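Local coordinates for lipid binding protein LpqN (PDB 6E5D) that supports cell envelope biogenesis and may act as a membrane fusion protein connecting MmpL transporters with periplasmic proteins, at residues 135-140 with 185-190. Sequence-based numbering, arbitrary orientation.
Sequences AKVLQF and QKTVVI
Leu-138 and Val-189 meet through methyl groups, while the flat groups of 135-140, the Gln-139 amide and the Phe-140 ring, stay clear of the strand. The Phe-140 ring carries Gln-139 CG on one face, 3.9 Å above its plane and offset toward the rim, and packs edge-to-face with Tyr-59. The Gln-139 amide accepts a hydrogen bond at OE1 from Lys-136 NZ over 2.9 Å, the donor tilted 19° from the carbonyl plane. This is helix-on-sheet packing in an antiparallel sheet with helices on both faces, consistent with the Mog1p/PsbP clan to which the family belongs. The axes of 135-139 and 185-190 run almost antiparallel (173°) and approach to 8.5 Å. Thr-187 and Val-189 direct their side chains at this helix, whereas Val-188 between them points away from it.

Val-189 touches both Val-137 and Leu-138. With chi1 at -68°, its CG1 stands beside its own backbone N and lies against the helix, 3.6 Å from Val-137 CG1 and 3.7 Å from Leu-138 CD2. The Val-137 and Val-189 side chains run alongside and past one another, but Leu-138 and Val-189 approach tip to tip, Leu-138 CD1 ending 4.1 Å from Val-189 CG2. Ile-61 of helix 61-67 touches both Val-137 and Thr-187. Thr-187 divides its two branches: OG1 bonds to Gln-200 NE2 on the adjacent strand, and CG2 rests 4.0 Å from Leu-138 CD2. That same leucine methyl also makes a van der Waals contact with the Thr-187 backbone, CD2 to O at 3.6 Å.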
loop_
_atom_site.group_PDB
_atom_site.type_symbol
_atom_site.label_atom_id
_atom_site.label_comp_id
_atom_site.label_asym_id
_atom_site.label_seq_id
_atom_site.Cartn_x
_atom_site.Cartn_y
_atom_site.Cartn_z
ATOM N N ALA A 135 -5.120 2.219 -15.702
ATOM C CA ALA A 135 -6.181 1.288 -15.332
ATOM C C ALA A 135 -5.653 -0.131 -15.170
ATOM O O ALA A 135 -6.207 -0.910 -14.385
ATOM C CB ALA A 135 -7.296 1.318 -16.375
ATOM N N LYS A 136 -4.593 -0.490 -15.899
ATOM C CA LYS A 136 -4.038 -1.832 -15.768
ATOM C C LYS A 136 -3.314 -2.009 -14.439
ATOM O O LYS A 136 -3.316 -3.113 -13.878
ATOM C CB LYS A 136 -3.104 -2.128 -16.942
ATOM C CG LYS A 136 -3.832 -2.292 -18.277
ATOM C CD LYS A 136 -4.686 -3.555 -18.295
ATOM C CE LYS A 136 -5.553 -3.641 -19.536
ATOM N NZ LYS A 136 -6.438 -4.837 -19.492
ATOM N N VAL A 137 -2.703 -0.947 -13.910
ATOM C CA VAL A 137 -2.099 -1.035 -12.584
ATOM C C VAL A 137 -3.157 -1.405 -11.555
ATOM O O VAL A 137 -2.933 -2.260 -10.689
ATOM C CB VAL A 137 -1.395 0.286 -12.222
ATOM C CG1 VAL A 137 -0.838 0.223 -10.799
ATOM C CG2 VAL A 137 -0.288 0.584 -13.225
ATOM N N LEU A 138 -4.329 -0.774 -11.635
ATOM C CA LEU A 138 -5.391 -1.083 -10.686
ATOM C C LEU A 138 -6.015 -2.443 -10.967
ATOM O O LEU A 138 -6.411 -3.144 -10.031
ATOM C CB LEU A 138 -6.461 0.006 -10.716
ATOM C CG LEU A 138 -6.017 1.415 -10.310
ATOM C CD1 LEU A 138 -7.221 2.332 -10.200
ATOM C CD2 LEU A 138 -5.232 1.407 -9.001
ATOM N N GLN A 139 -6.116 -2.831 -12.240
ATOM C CA GLN A 139 -6.680 -4.137 -12.564
ATOM C C GLN A 139 -5.896 -5.258 -11.892
ATOM O O GLN A 139 -6.482 -6.237 -11.415
ATOM C CB GLN A 139 -6.705 -4.331 -14.079
ATOM C CG GLN A 139 -7.257 -5.676 -14.520
ATOM C CD GLN A 139 -7.346 -5.809 -16.025
ATOM O OE1 GLN A 139 -7.258 -4.820 -16.756
ATOM N NE2 GLN A 139 -7.522 -7.036 -16.498
ATOM N N PHE A 140 -4.572 -5.127 -11.829
ATOM C CA PHE A 140 -3.706 -6.178 -11.315
ATOM C C PHE A 140 -3.274 -5.939 -9.875
ATOM O O PHE A 140 -2.512 -6.742 -9.326
ATOM C CB PHE A 140 -2.479 -6.318 -12.219
ATOM C CG PHE A 140 -2.824 -6.590 -13.658
ATOM C CD1 PHE A 140 -3.716 -7.596 -13.988
ATOM C CD2 PHE A 140 -2.279 -5.825 -14.673
ATOM C CE1 PHE A 140 -4.043 -7.848 -15.307
ATOM C CE2 PHE A 140 -2.603 -6.071 -15.997
ATOM C CZ PHE A 140 -3.489 -7.081 -16.312
ATOM N N GLN A 185 -4.479 -3.507 1.526
ATOM C CA GLN A 185 -3.654 -2.713 0.629
ATOM C C GLN A 185 -4.547 -1.823 -0.212
ATOM O O GLN A 185 -5.470 -2.312 -0.866
ATOM C CB GLN A 185 -2.802 -3.608 -0.272
ATOM C CG GLN A 185 -1.940 -2.840 -1.262
ATOM C CD GLN A 185 -1.162 -3.756 -2.181
ATOM O OE1 GLN A 185 -1.734 -4.386 -3.073
ATOM N NE2 GLN A 185 0.146 -3.839 -1.972
ATOM N N LYS A 186 -4.266 -0.525 -0.193
ATOM C CA LYS A 186 -4.883 0.421 -1.109
ATOM C C LYS A 186 -3.830 0.893 -2.101
ATOM O O LYS A 186 -2.752 1.345 -1.702
ATOM C CB LYS A 186 -5.493 1.609 -0.359
ATOM C CG LYS A 186 -6.199 2.617 -1.274
ATOM C CD LYS A 186 -7.114 3.553 -0.496
ATOM C CE LYS A 186 -7.904 4.472 -1.424
ATOM N NZ LYS A 186 -8.881 5.318 -0.673
ATOM N N THR A 187 -4.141 0.765 -3.388
ATOM C CA THR A 187 -3.254 1.167 -4.472
ATOM C C THR A 187 -3.869 2.368 -5.177
ATOM O O THR A 187 -5.050 2.339 -5.536
ATOM C CB THR A 187 -3.045 0.013 -5.459
ATOM O OG1 THR A 187 -2.459 -1.102 -4.774
ATOM C CG2 THR A 187 -2.143 0.433 -6.616
ATOM N N VAL A 188 -3.079 3.426 -5.349
ATOM C CA VAL A 188 -3.522 4.653 -6.000
ATOM C C VAL A 188 -2.588 4.928 -7.169
ATOM O O VAL A 188 -1.364 4.912 -7.003
ATOM C CB VAL A 188 -3.530 5.851 -5.030
ATOM C CG1 VAL A 188 -4.158 7.076 -5.685
ATOM C CG2 VAL A 188 -4.248 5.503 -3.723
ATOM N N VAL A 189 -3.161 5.189 -8.344
ATOM C CA VAL A 189 -2.390 5.584 -9.518
ATOM C C VAL A 189 -2.458 7.100 -9.647
ATOM O O VAL A 189 -3.532 7.699 -9.507
ATOM C CB VAL A 189 -2.890 4.886 -10.794
ATOM C CG1 VAL A 189 -2.596 3.392 -10.721
ATOM C CG2 VAL A 189 -4.384 5.137 -11.024
ATOM N N ILE A 190 -1.311 7.717 -9.903
ATOM C CA ILE A 190 -1.174 9.170 -9.855
ATOM C C ILE A 190 -0.506 9.625 -11.149
ATOM O O ILE A 190 0.718 9.821 -11.180
ATOM C CB ILE A 190 -0.375 9.606 -8.615
ATOM C CG1 ILE A 190 -1.036 9.076 -7.337
ATOM C CG2 ILE A 190 -0.255 11.126 -8.548
ATOM C CD1 ILE A 190 -0.172 9.235 -6.103
#